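Local coordinates for protein Rho guanine nucleotide exchange factor 12 (Homo sapiens, PDB 1TXD) that acts as a guanine nucleotide exchange factor for the GTPase RhoA, and is represented here by its DH and PH domains, at residues R41-L46 with S70-I75; Q48-R53 with P156-L161; I80-Q85 with T107-P112; A122-N127 with P168-R173. The protein carries 1 engineered substitution. All coordinates share one frame; numbering follows the deposited sequence.

In the fold
Near the N terminus, helix 20-57 supplies the first segments of two contacts. Contact 1 closes a short loop containing helix 62-69 and brings helix 72-90 against helix 20-57. Contact 2 opens about two turns further along helix 20-57, before contact 1 has closed, so the two cross; its loop is long and returns only at the turn between helices 143-154 and 163-166. Within that span lies contact 3, where helix 72-90 meets the end of helix 102-109. Contact 4 also starts within the span but finishes beyond it, joining helix 112-126 to helix 169-186 and so crossing contact 2. All four lie in the helical DH domain.

Contact 1: R41-L46 with S70-I75; sequences RTLKVL and SNLEDI
Leu43 and Ile75 meet with their side chains at roughly a right angle, whereas Leu46 runs at a slant across Leu72, and these two pairs carry most of the interface. In the first pair, the branches of Leu43 divide the work: CD2 rests 4.0 Å from CD1 of Ile75, while CD1 lies 3.8 Å from the backbone O of the same residue. Ile75 can offer its CD1 because CG1 stands between the backbone N and the carbonyl carbon (chi1 47°), which carries the longer branch nearer to helix 20-57 than the start of the side chain would suggest. The second pair engages at two levels. Leu72 CD2 packs 3.8 Å from Leu46 CB, close to the helix backbone. Further out, Leu46 CD1 lies 4.0 Å from Leu72 CD1. This is helix-to-helix packing in the core of the DH domain, the helical bundle of Rho exchange factors, formed just after the chain turns out of helix 62-69 through Ser70, which has positive phi, into helix 72-90. Leu72 reaches across the gap with CG anti to its N (chi1 -177°). Beside it, Asn71 at the N-cap position hydrogen-bonds through ND2 to the O of Ala120, while Gln170 from helix 169-186 touches both Leu43 and Ile75.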
loop_
_atom_site.group_PDB
_atom_site.type_symbol
_atom_site.label_atom_id
_atom_site.label_comp_id
_atom_site.label_asym_id
_atom_site.label_seq_id
_atom_site.Cartn_x
_atom_site.Cartn_y
_atom_site.Cartn_z
ATOM N N ARG A 41 -18.741 -3.536 -10.740
ATOM C CA ARG A 41 -19.372 -2.330 -11.282
ATOM C C ARG A 41 -18.546 -1.074 -11.033
ATOM O O ARG A 41 -18.519 -0.200 -11.861
ATOM C CB ARG A 41 -20.776 -2.147 -10.688
ATOM C CG ARG A 41 -21.790 -1.667 -11.705
ATOM C CD ARG A 41 -23.221 -1.506 -11.149
ATOM N NE ARG A 41 -23.991 -2.718 -11.421
ATOM C CZ ARG A 41 -24.309 -3.679 -10.542
ATOM N NH1 ARG A 41 -23.972 -3.608 -9.260
ATOM N NH2 ARG A 41 -25.013 -4.718 -10.960
ATOM N N THR A 42 -17.938 -1.004 -9.849
ATOM C CA THR A 42 -17.036 0.026 -9.420
ATOM C C THR A 42 -15.790 0.049 -10.302
ATOM O O THR A 42 -15.323 1.126 -10.783
ATOM C CB THR A 42 -16.668 -0.301 -7.944
ATOM O OG1 THR A 42 -17.811 -0.081 -7.140
ATOM C CG2 THR A 42 -15.774 0.650 -7.345
ATOM N N LEU A 43 -15.277 -1.155 -10.570
ATOM C CA LEU A 43 -14.078 -1.265 -11.356
ATOM C C LEU A 43 -14.395 -0.843 -12.810
ATOM O O LEU A 43 -13.550 -0.197 -13.459
ATOM C CB LEU A 43 -13.482 -2.671 -11.281
ATOM C CG LEU A 43 -12.783 -3.062 -9.970
ATOM C CD1 LEU A 43 -12.166 -4.460 -10.091
ATOM C CD2 LEU A 43 -11.750 -2.090 -9.543
ATOM N N LYS A 44 -15.562 -1.163 -13.306
ATOM C CA LYS A 44 -15.967 -0.662 -14.648
ATOM C C LYS A 44 -16.123 0.878 -14.688
ATOM O O LYS A 44 -15.911 1.450 -15.753
ATOM C CB LYS A 44 -17.216 -1.326 -15.162
ATOM C CG LYS A 44 -17.147 -2.835 -15.323
ATOM C CD LYS A 44 -18.342 -3.342 -16.180
ATOM C CE LYS A 44 -18.120 -4.746 -16.715
ATOM N NZ LYS A 44 -19.378 -5.497 -16.866
ATOM N N VAL A 45 -16.416 1.537 -13.553
ATOM C CA VAL A 45 -16.371 3.006 -13.462
ATOM C C VAL A 45 -14.944 3.516 -13.634
ATOM O O VAL A 45 -14.754 4.351 -14.484
ATOM C CB VAL A 45 -16.988 3.621 -12.147
ATOM C CG1 VAL A 45 -16.796 5.183 -12.081
ATOM C CG2 VAL A 45 -18.410 3.301 -12.020
ATOM N N LEU A 46 -13.956 3.084 -12.814
ATOM C CA LEU A 46 -12.563 3.438 -13.072
ATOM C C LEU A 46 -12.257 3.277 -14.540
ATOM O O LEU A 46 -11.645 4.162 -15.172
ATOM C CB LEU A 46 -11.586 2.548 -12.365
ATOM C CG LEU A 46 -11.411 2.999 -10.904
ATOM C CD1 LEU A 46 -10.486 2.079 -10.288
ATOM C CD2 LEU A 46 -10.826 4.430 -10.949
ATOM N N SER A 70 -1.805 1.348 -13.733
ATOM C CA SER A 70 -1.073 0.079 -13.661
ATOM C C SER A 70 -1.859 -1.040 -14.268
ATOM O O SER A 70 -2.216 -1.045 -15.518
ATOM C CB SER A 70 -0.589 -0.168 -12.214
ATOM O OG SER A 70 -1.695 -0.355 -11.274
ATOM N N ASN A 71 -2.159 -2.014 -13.433
ATOM C CA ASN A 71 -2.798 -3.263 -13.874
ATOM C C ASN A 71 -4.281 -3.273 -13.584
ATOM O O ASN A 71 -4.822 -4.311 -13.368
ATOM C CB ASN A 71 -2.134 -4.480 -13.257
ATOM C CG ASN A 71 -2.410 -4.594 -11.795
ATOM O OD1 ASN A 71 -2.708 -3.605 -11.161
ATOM N ND2 ASN A 71 -2.455 -5.818 -11.277
ATOM N N LEU A 72 -4.928 -2.104 -13.646
ATOM C CA LEU A 72 -6.385 -2.004 -13.668
ATOM C C LEU A 72 -7.078 -3.032 -14.625
ATOM O O LEU A 72 -8.045 -3.690 -14.246
ATOM C CB LEU A 72 -6.892 -0.594 -14.120
ATOM C CG LEU A 72 -8.422 -0.481 -14.079
ATOM C CD1 LEU A 72 -8.980 -0.757 -12.647
ATOM C CD2 LEU A 72 -8.830 0.943 -14.503
ATOM N N GLU A 73 -6.550 -3.180 -15.805
ATOM C CA GLU A 73 -7.113 -4.124 -16.813
ATOM C C GLU A 73 -7.192 -5.582 -16.209
ATOM O O GLU A 73 -8.191 -6.270 -16.354
ATOM C CB GLU A 73 -6.210 -4.127 -18.020
ATOM C CG GLU A 73 -6.674 -4.815 -19.305
ATOM C CD GLU A 73 -5.569 -4.784 -20.376
ATOM O OE1 GLU A 73 -5.187 -5.832 -20.946
ATOM O OE2 GLU A 73 -5.037 -3.690 -20.680
ATOM N N ASP A 74 -6.164 -6.001 -15.471
ATOM C CA ASP A 74 -6.162 -7.377 -14.951
ATOM C C ASP A 74 -6.996 -7.506 -13.701
ATOM O O ASP A 74 -7.594 -8.528 -13.470
ATOM C CB ASP A 74 -4.769 -7.927 -14.658
ATOM C CG ASP A 74 -3.772 -7.662 -15.726
ATOM O OD1 ASP A 74 -4.020 -7.719 -17.031
ATOM O OD2 ASP A 74 -2.627 -7.454 -15.314
ATOM N N ILE A 75 -7.060 -6.505 -12.859
ATOM C CA ILE A 75 -7.918 -6.682 -11.669
ATOM C C ILE A 75 -9.363 -6.634 -12.144
ATOM O O ILE A 75 -10.218 -7.349 -11.650
ATOM C CB ILE A 75 -7.667 -5.725 -10.484
ATOM C CG1 ILE A 75 -7.567 -4.311 -10.926
ATOM C CG2 ILE A 75 -6.352 -6.111 -9.641
ATOM C CD1 ILE A 75 -7.983 -3.408 -9.846
#

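Contact 2: Q48-R53 with P156-L161; sequences QVFYQR and PLCRRL
Cys158 sets its sulfur beside the Phe50 ring in a sulfur-aromatic contact, an approach neither squarely over the face nor squarely at the edge. The SG atom is 4.8 Å from the ring centroid and 72° off the ring normal, and it touches the outer end of the ring, lying 3.7 Å from both CE2 and CZ of Phe50. Val49 packs beside this corner from the helix side: its CG1 lies against one face of the Phe50 ring, towards the rim, and is also 4.2 Å from Cys158 SG. The other methyl of Val49 faces a different neighbour, with CG2 at 4.0 Å from Leu157 CD1. Since CG1 of Val49 is anti to its backbone N (chi1 175°) and CG2 lies beside that N, the two branches can serve the cysteine and the leucine separately. Helix 20-57 widens here into a pi-type turn over residues 48-52. On the facing side, a 3-10 segment ends at Cys158 and passes into a type I' turn, closed by the bond from Leu161 N to Cys158 O at 3.1 Å. Leu163 and Ile166 of helix 163-166, with Ala152 of helix 143-154, also pack on Phe50. The arrangement is that of a connection between helices 143-154 and 163-166 of the DH bundle, whose 3-10 segment packs on the long helix 20-57 through Leu157 and Cys158.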
loop_
_atom_site.group_PDB
_atom_site.type_symbol
_atom_site.label_atom_id
_atom_site.label_comp_id
_atom_site.label_asym_id
_atom_site.label_seq_id
_atom_site.Cartn_x
_atom_site.Cartn_y
_atom_site.Cartn_z
ATOM N N GLN A 48 -14.148 2.824 -17.248
ATOM C CA GLN A 48 -14.895 3.393 -18.406
ATOM C C GLN A 48 -14.888 4.925 -18.350
ATOM O O GLN A 48 -14.737 5.596 -19.380
ATOM C CB GLN A 48 -16.322 2.862 -18.500
ATOM C CG GLN A 48 -16.451 1.423 -19.092
ATOM C CD GLN A 48 -15.850 1.289 -20.488
ATOM O OE1 GLN A 48 -16.372 1.865 -21.453
ATOM N NE2 GLN A 48 -14.772 0.514 -20.613
ATOM N N VAL A 49 -14.958 5.468 -17.130
ATOM C CA VAL A 49 -15.068 6.914 -16.971
ATOM C C VAL A 49 -13.685 7.576 -17.074
ATOM O O VAL A 49 -13.594 8.631 -17.695
ATOM C CB VAL A 49 -15.801 7.313 -15.674
ATOM C CG1 VAL A 49 -15.791 8.823 -15.485
ATOM C CG2 VAL A 49 -17.226 6.796 -15.704
ATOM N N PHE A 50 -12.642 6.906 -16.522
ATOM C CA PHE A 50 -11.310 7.415 -16.422
ATOM C C PHE A 50 -10.346 6.833 -17.428
ATOM O O PHE A 50 -9.823 7.578 -18.242
ATOM C CB PHE A 50 -10.734 7.277 -14.975
ATOM C CG PHE A 50 -11.486 8.078 -13.991
ATOM C CD1 PHE A 50 -11.227 9.436 -13.824
ATOM C CD2 PHE A 50 -12.563 7.538 -13.326
ATOM C CE1 PHE A 50 -11.999 10.205 -12.994
ATOM C CE2 PHE A 50 -13.331 8.314 -12.464
ATOM C CZ PHE A 50 -13.043 9.652 -12.300
ATOM N N TYR A 51 -10.054 5.531 -17.342
ATOM C CA TYR A 51 -8.905 4.982 -18.005
ATOM C C TYR A 51 -9.157 4.979 -19.503
ATOM O O TYR A 51 -8.349 5.502 -20.275
ATOM C CB TYR A 51 -8.602 3.552 -17.556
ATOM C CG TYR A 51 -7.536 2.917 -18.428
ATOM C CD1 TYR A 51 -6.207 3.186 -18.233
ATOM C CD2 TYR A 51 -7.894 2.164 -19.543
ATOM C CE1 TYR A 51 -5.201 2.661 -19.105
ATOM C CE2 TYR A 51 -6.918 1.610 -20.412
ATOM C CZ TYR A 51 -5.555 1.846 -20.147
ATOM O OH TYR A 51 -4.594 1.313 -20.994
ATOM N N GLN A 52 -10.262 4.414 -19.909
ATOM C CA GLN A 52 -10.535 4.294 -21.375
ATOM C C GLN A 52 -10.581 5.690 -22.018
ATOM O O GLN A 52 -9.890 5.940 -22.983
ATOM C CB GLN A 52 -11.813 3.552 -21.639
ATOM C CG GLN A 52 -11.834 1.998 -21.403
ATOM C CD GLN A 52 -10.693 1.198 -22.052
ATOM O OE1 GLN A 52 -10.432 1.342 -23.286
ATOM N NE2 GLN A 52 -10.088 0.288 -21.279
ATOM N N ARG A 53 -11.359 6.611 -21.466
ATOM C CA ARG A 53 -11.433 7.999 -21.970
ATOM C C ARG A 53 -10.084 8.748 -22.072
ATOM O O ARG A 53 -9.763 9.306 -23.106
ATOM C CB ARG A 53 -12.378 8.830 -21.094
ATOM C CG ARG A 53 -13.845 8.424 -21.186
ATOM C CD ARG A 53 -14.683 9.430 -21.963
ATOM N NE ARG A 53 -16.099 9.104 -21.961
ATOM C CZ ARG A 53 -17.037 9.841 -22.564
ATOM N NH1 ARG A 53 -16.711 10.975 -23.206
ATOM N NH2 ARG A 53 -18.317 9.453 -22.506
ATOM N N PRO A 156 -22.184 11.340 -13.062
ATOM C CA PRO A 156 -22.962 10.742 -11.947
ATOM C C PRO A 156 -22.491 9.376 -11.463
ATOM O O PRO A 156 -22.680 9.063 -10.282
ATOM C CB PRO A 156 -24.409 10.646 -12.505
ATOM C CG PRO A 156 -24.493 11.667 -13.584
ATOM C CD PRO A 156 -23.071 11.859 -14.134
ATOM N N LEU A 157 -21.847 8.587 -12.331
ATOM C CA LEU A 157 -21.370 7.245 -11.940
ATOM C C LEU A 157 -20.329 7.316 -10.826
ATOM O O LEU A 157 -20.114 6.356 -10.095
ATOM C CB LEU A 157 -20.846 6.475 -13.146
ATOM C CG LEU A 157 -21.811 6.345 -14.333
ATOM C CD1 LEU A 157 -21.071 5.750 -15.518
ATOM C CD2 LEU A 157 -22.982 5.469 -13.974
ATOM N N CYS A 158 -19.724 8.483 -10.671
ATOM C CA CYS A 158 -18.728 8.708 -9.671
ATOM C C CYS A 158 -19.329 8.961 -8.316
ATOM O O CYS A 158 -18.623 8.867 -7.296
ATOM C CB CYS A 158 -17.845 9.898 -10.066
ATOM S SG CYS A 158 -16.673 9.550 -11.417
ATOM N N ARG A 159 -20.621 9.277 -8.287
ATOM C CA ARG A 159 -21.315 9.497 -7.038
ATOM C C ARG A 159 -20.599 10.544 -6.163
ATOM O O ARG A 159 -20.441 10.325 -4.996
ATOM C CB ARG A 159 -21.402 8.151 -6.297
ATOM C CG ARG A 159 -21.895 6.994 -7.155
ATOM C CD ARG A 159 -23.358 6.854 -7.245
ATOM N NE ARG A 159 -23.977 7.193 -8.528
ATOM C CZ ARG A 159 -24.378 6.327 -9.485
ATOM N NH1 ARG A 159 -24.167 4.998 -9.404
ATOM N NH2 ARG A 159 -25.003 6.814 -10.564
ATOM N N ARG A 160 -20.124 11.654 -6.753
ATOM C CA ARG A 160 -19.469 12.781 -6.012
ATOM C C ARG A 160 -18.146 12.395 -5.366
ATOM O O ARG A 160 -17.734 13.010 -4.411
ATOM C CB ARG A 160 -20.379 13.375 -4.906
ATOM C CG ARG A 160 -21.748 13.842 -5.364
ATOM C CD ARG A 160 -22.887 13.717 -4.310
ATOM N NE ARG A 160 -23.830 12.699 -4.804
ATOM C CZ ARG A 160 -24.140 11.532 -4.230
ATOM N NH1 ARG A 160 -23.676 11.178 -3.033
ATOM N NH2 ARG A 160 -24.969 10.716 -4.866
ATOM N N LEU A 161 -17.476 11.393 -5.903
ATOM C CA LEU A 161 -16.209 10.903 -5.355
ATOM C C LEU A 161 -15.084 11.180 -6.345
ATOM O O LEU A 161 -15.289 11.138 -7.545
ATOM C CB LEU A 161 -16.277 9.407 -5.094
ATOM C CG LEU A 161 -16.894 8.978 -3.770
ATOM C CD1 LEU A 161 -17.001 7.475 -3.760
ATOM C CD2 LEU A 161 -16.084 9.467 -2.555
#

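Contact 3: I80-Q85 with T107-P112; sequences IGLNEQ and TWFSGP
Leu82 places its CD1 methyl over one face of the Trp108 indole, a CH-pi contact 3.7 Å from the centroid of the five-membered ring and 20° off its normal. Having CG anti to the backbone N (chi1 177°) brings the leucine's end nearer the indole, and the two side chains cross at about a right angle. Gln85, one turn further on, slides past the indole in the opposite direction: its CB is 3.5 Å from Trp108 NE1 and its OE1 3.4 Å from Trp108 CD1, with amide and ring planes 42° apart. A water bonded to Thr107 O at 3.1 Å also receives a weak bond from Gln85 NE2. In the next layer, Trp108 CB sits over the centre of the Phe109 ring, 3.8 Å above its plane. Phe109 in turn meets Tyr177 and Leu181 of helix 169-186 and Cys204 of helix 191-230, while Met86 and Val89 pack on the indole from helix 72-90. Aromatic residues at a helix end thus join several long helices of the DH bundle.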
loop_
_atom_site.group_PDB
_atom_site.type_symbol
_atom_site.label_atom_id
_atom_site.label_comp_id
_atom_site.label_asym_id
_atom_site.label_seq_id
_atom_site.Cartn_x
_atom_site.Cartn_y
_atom_site.Cartn_z
ATOM N N ILE A 80 -14.370 -9.678 -12.919
ATOM C CA ILE A 80 -15.414 -10.171 -13.834
ATOM C C ILE A 80 -15.439 -11.740 -13.906
ATOM O O ILE A 80 -16.517 -12.337 -13.830
ATOM C CB ILE A 80 -15.238 -9.603 -15.227
ATOM C CG1 ILE A 80 -15.606 -8.129 -15.270
ATOM C CG2 ILE A 80 -16.105 -10.379 -16.300
ATOM C CD1 ILE A 80 -15.091 -7.413 -16.507
ATOM N N GLY A 81 -14.279 -12.402 -14.062
ATOM C CA GLY A 81 -14.250 -13.858 -14.104
ATOM C C GLY A 81 -14.778 -14.479 -12.813
ATOM O O GLY A 81 -15.486 -15.435 -12.834
ATOM N N LEU A 82 -14.426 -13.887 -11.681
ATOM C CA LEU A 82 -14.834 -14.382 -10.400
ATOM C C LEU A 82 -16.348 -14.235 -10.244
ATOM O O LEU A 82 -17.038 -15.167 -9.779
ATOM C CB LEU A 82 -14.101 -13.594 -9.296
ATOM C CG LEU A 82 -14.447 -13.929 -7.847
ATOM C CD1 LEU A 82 -14.566 -15.499 -7.584
ATOM C CD2 LEU A 82 -13.399 -13.270 -6.938
ATOM N N ASN A 83 -16.852 -13.062 -10.635
ATOM C CA ASN A 83 -18.265 -12.782 -10.673
ATOM C C ASN A 83 -19.019 -13.748 -11.592
ATOM O O ASN A 83 -20.094 -14.150 -11.269
ATOM C CB ASN A 83 -18.510 -11.351 -11.134
ATOM C CG ASN A 83 -19.947 -10.938 -10.996
ATOM O OD1 ASN A 83 -20.597 -10.559 -11.964
ATOM N ND2 ASN A 83 -20.460 -11.038 -9.793
ATOM N N GLU A 84 -18.450 -14.118 -12.730
ATOM C CA GLU A 84 -19.100 -15.052 -13.629
ATOM C C GLU A 84 -19.177 -16.452 -12.993
ATOM O O GLU A 84 -20.162 -17.157 -13.181
ATOM C CB GLU A 84 -18.373 -15.113 -14.974
ATOM C CG GLU A 84 -18.607 -13.913 -15.890
ATOM C CD GLU A 84 -20.093 -13.577 -16.074
ATOM O OE1 GLU A 84 -20.912 -14.519 -16.223
ATOM O OE2 GLU A 84 -20.448 -12.371 -16.077
ATOM N N GLN A 85 -18.164 -16.832 -12.213
ATOM C CA GLN A 85 -18.130 -18.144 -11.591
ATOM C C GLN A 85 -19.165 -18.170 -10.461
ATOM O O GLN A 85 -19.755 -19.198 -10.170
ATOM C CB GLN A 85 -16.743 -18.450 -11.027
ATOM C CG GLN A 85 -15.655 -18.616 -12.077
ATOM C CD GLN A 85 -14.279 -18.652 -11.445
ATOM O OE1 GLN A 85 -13.900 -17.742 -10.717
ATOM N NE2 GLN A 85 -13.532 -19.707 -11.721
ATOM N N THR A 107 -11.401 -23.205 -5.074
ATOM C CA THR A 107 -10.974 -22.866 -6.440
ATOM C C THR A 107 -10.688 -21.359 -6.648
ATOM O O THR A 107 -9.744 -20.989 -7.381
ATOM C CB THR A 107 -12.057 -23.362 -7.437
ATOM O OG1 THR A 107 -12.148 -24.788 -7.346
ATOM C CG2 THR A 107 -11.627 -23.149 -8.872
ATOM N N TRP A 108 -11.500 -20.498 -6.013
ATOM C CA TRP A 108 -11.407 -19.064 -6.176
ATOM C C TRP A 108 -10.230 -18.475 -5.395
ATOM O O TRP A 108 -9.547 -17.567 -5.889
ATOM C CB TRP A 108 -12.713 -18.369 -5.748
ATOM C CG TRP A 108 -13.882 -18.823 -6.506
ATOM C CD1 TRP A 108 -13.869 -19.401 -7.730
ATOM C CD2 TRP A 108 -15.264 -18.747 -6.115
ATOM N NE1 TRP A 108 -15.147 -19.712 -8.123
ATOM C CE2 TRP A 108 -16.024 -19.307 -7.160
ATOM C CE3 TRP A 108 -15.936 -18.254 -4.999
ATOM C CZ2 TRP A 108 -17.423 -19.405 -7.118
ATOM C CZ3 TRP A 108 -17.324 -18.354 -4.953
ATOM C CH2 TRP A 108 -18.052 -18.925 -6.012
ATOM N N PHE A 109 -9.967 -19.035 -4.215
ATOM C CA PHE A 109 -9.110 -18.398 -3.221
ATOM C C PHE A 109 -7.957 -19.233 -2.692
ATOM O O PHE A 109 -7.305 -18.834 -1.712
ATOM C CB PHE A 109 -9.985 -17.935 -2.027
ATOM C CG PHE A 109 -11.037 -16.937 -2.405
ATOM C CD1 PHE A 109 -10.686 -15.748 -3.036
ATOM C CD2 PHE A 109 -12.387 -17.170 -2.119
ATOM C CE1 PHE A 109 -11.644 -14.833 -3.387
ATOM C CE2 PHE A 109 -13.344 -16.271 -2.466
ATOM C CZ PHE A 109 -12.982 -15.078 -3.094
ATOM N N SER A 110 -7.695 -20.384 -3.314
ATOM C CA SER A 110 -6.479 -21.164 -3.046
ATOM C C SER A 110 -5.847 -21.645 -4.352
ATOM O O SER A 110 -6.436 -21.537 -5.432
ATOM C CB SER A 110 -6.794 -22.375 -2.142
ATOM O OG SER A 110 -7.677 -23.245 -2.809
ATOM N N GLY A 111 -4.672 -22.229 -4.258
ATOM C CA GLY A 111 -4.008 -22.698 -5.462
ATOM C C GLY A 111 -3.831 -21.576 -6.479
ATOM O O GLY A 111 -3.511 -20.447 -6.091
ATOM N N PRO A 112 -4.030 -21.873 -7.769
ATOM C CA PRO A 112 -3.860 -20.861 -8.821
ATOM C C PRO A 112 -4.760 -19.661 -8.667
ATOM O O PRO A 112 -4.355 -18.591 -9.089
ATOM C CB PRO A 112 -4.180 -21.622 -10.105
ATOM C CG PRO A 112 -3.798 -23.046 -9.761
ATOM C CD PRO A 112 -4.333 -23.205 -8.345
HETATM O O HOH W 1 -10.514 -19.678 -10.042
#

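Contact 4: A122-N127 with P168-R173; sequences ATFCSN and PTQMQR
Gln170 has its amide held at both ends, OE1 by a hydrogen bond with His39 NE2 and NE2 by one with His79 NE2, which leaves its CB and CG to face helix 112-126. A bend at chi2 (62°) turns the amide away from that helix, towards the two histidines. Phe124 comes in at a slant, its CD2 3.6 Å from Gln170 CB and its ring plane turned 89° from the amide plane. The segments 122-126 and 169-173 of helices 112-126 and 169-186 cross at -122°, their axes approaching to 9.4 Å, part of the packing that builds the DH helical bundle. Cys125 enters next to this pair: its SG lies 3.7 Å from Gln170 CG, 3.6 Å from the backbone N of Met171 and 4.0 Å from Met171 CB, at the point where the two backbones are nearest. Beyond it, Met171 packs on Leu208 and Asn212 of helix 191-230, and Phe124 also touches Ile75 of helix 72-90.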
loop_
_atom_site.group_PDB
_atom_site.type_symbol
_atom_site.label_atom_id
_atom_site.label_comp_id
_atom_site.label_asym_id
_atom_site.label_seq_id
_atom_site.Cartn_x
_atom_site.Cartn_y
_atom_site.Cartn_z
ATOM N N ALA A 122 -1.739 -7.208 -5.505
ATOM C CA ALA A 122 -0.502 -6.679 -4.839
ATOM C C ALA A 122 0.103 -5.600 -5.719
ATOM O O ALA A 122 0.610 -4.583 -5.220
ATOM C CB ALA A 122 0.571 -7.802 -4.595
ATOM N N THR A 123 0.028 -5.833 -7.024
ATOM C CA THR A 123 0.534 -4.882 -8.020
ATOM C C THR A 123 -0.354 -3.609 -8.057
ATOM O O THR A 123 0.149 -2.478 -7.879
ATOM C CB THR A 123 0.607 -5.554 -9.382
ATOM O OG1 THR A 123 1.641 -6.558 -9.355
ATOM C CG2 THR A 123 1.014 -4.604 -10.465
ATOM N N PHE A 124 -1.663 -3.783 -8.301
ATOM C CA PHE A 124 -2.579 -2.642 -8.210
ATOM C C PHE A 124 -2.455 -1.889 -6.885
ATOM O O PHE A 124 -2.170 -0.708 -6.865
ATOM C CB PHE A 124 -4.019 -2.992 -8.464
ATOM C CG PHE A 124 -4.882 -1.790 -8.631
ATOM C CD1 PHE A 124 -4.855 -1.080 -9.782
ATOM C CD2 PHE A 124 -5.771 -1.410 -7.662
ATOM C CE1 PHE A 124 -5.642 0.034 -9.957
ATOM C CE2 PHE A 124 -6.565 -0.297 -7.852
ATOM C CZ PHE A 124 -6.508 0.401 -8.992
ATOM N N CYS A 125 -2.614 -2.564 -5.778
ATOM C CA CYS A 125 -2.743 -1.880 -4.528
ATOM C C CYS A 125 -1.438 -1.247 -3.991
ATOM O O CYS A 125 -1.479 -0.255 -3.292
ATOM C CB CYS A 125 -3.310 -2.835 -3.444
ATOM S SG CYS A 125 -4.949 -3.548 -3.766
ATOM N N SER A 126 -0.303 -1.867 -4.267
ATOM C CA SER A 126 1.005 -1.392 -3.770
ATOM C C SER A 126 1.415 -0.169 -4.576
ATOM O O SER A 126 2.120 0.651 -4.104
ATOM C CB SER A 126 2.088 -2.491 -3.873
ATOM O OG SER A 126 2.379 -2.792 -5.236
ATOM N N ASN A 127 0.887 -0.061 -5.783
ATOM C CA ASN A 127 1.058 1.104 -6.605
ATOM C C ASN A 127 0.263 2.360 -6.267
ATOM O O ASN A 127 0.573 3.464 -6.813
ATOM C CB ASN A 127 0.671 0.812 -8.062
ATOM C CG ASN A 127 1.244 1.854 -9.006
ATOM O OD1 ASN A 127 2.366 2.207 -8.857
ATOM N ND2 ASN A 127 0.441 2.413 -9.886
ATOM N N PRO A 168 -8.807 3.338 -4.269
ATOM C CA PRO A 168 -8.671 2.515 -3.063
ATOM C C PRO A 168 -9.791 1.430 -2.833
ATOM O O PRO A 168 -9.819 0.812 -1.721
ATOM C CB PRO A 168 -8.682 3.529 -1.909
ATOM C CG PRO A 168 -8.321 4.902 -2.476
ATOM C CD PRO A 168 -8.975 4.777 -4.020
ATOM N N THR A 169 -10.698 1.255 -3.810
ATOM C CA THR A 169 -11.760 0.275 -3.682
ATOM C C THR A 169 -11.207 -1.140 -3.804
ATOM O O THR A 169 -11.750 -2.032 -3.092
ATOM C CB THR A 169 -12.915 0.470 -4.655
ATOM O OG1 THR A 169 -12.420 0.579 -6.004
ATOM C CG2 THR A 169 -13.620 1.795 -4.369
ATOM N N GLN A 170 -10.138 -1.359 -4.607
ATOM C CA GLN A 170 -9.532 -2.688 -4.676
ATOM C C GLN A 170 -8.992 -3.172 -3.307
ATOM O O GLN A 170 -9.321 -4.283 -2.857
ATOM C CB GLN A 170 -8.390 -2.728 -5.648
ATOM C CG GLN A 170 -7.891 -4.125 -5.885
ATOM C CD GLN A 170 -8.978 -5.090 -6.521
ATOM O OE1 GLN A 170 -10.002 -4.649 -7.108
ATOM N NE2 GLN A 170 -8.731 -6.389 -6.397
ATOM N N MET A 171 -8.185 -2.361 -2.633
ATOM C CA MET A 171 -7.663 -2.764 -1.316
ATOM C C MET A 171 -8.824 -3.051 -0.389
ATOM O O MET A 171 -8.778 -4.040 0.340
ATOM C CB MET A 171 -6.722 -1.685 -0.751
ATOM C CG MET A 171 -6.137 -1.918 0.673
ATOM S SD MET A 171 -4.743 -3.103 0.680
ATOM C CE MET A 171 -5.517 -4.466 1.390
ATOM N N GLN A 172 -9.881 -2.228 -0.403
ATOM C CA GLN A 172 -10.947 -2.378 0.595
ATOM C C GLN A 172 -11.627 -3.746 0.418
ATOM O O GLN A 172 -11.888 -4.456 1.376
ATOM C CB GLN A 172 -11.998 -1.244 0.538
ATOM C CG GLN A 172 -13.057 -1.340 1.715
ATOM C CD GLN A 172 -12.458 -1.115 3.131
ATOM O OE1 GLN A 172 -11.261 -0.799 3.264
ATOM N NE2 GLN A 172 -13.293 -1.253 4.190
ATOM N N ARG A 173 -11.894 -4.089 -0.837
ATOM C CA ARG A 173 -12.483 -5.353 -1.223
ATOM C C ARG A 173 -11.734 -6.551 -0.648
ATOM O O ARG A 173 -12.322 -7.503 -0.118
ATOM C CB ARG A 173 -12.606 -5.446 -2.772
ATOM C CG ARG A 173 -13.326 -6.732 -3.228
ATOM C CD ARG A 173 -14.680 -6.961 -2.550
ATOM N NE ARG A 173 -15.418 -8.086 -3.131
ATOM C CZ ARG A 173 -16.520 -8.609 -2.582
ATOM N NH1 ARG A 173 -17.025 -8.040 -1.543
ATOM N NH2 ARG A 173 -17.152 -9.673 -3.089
#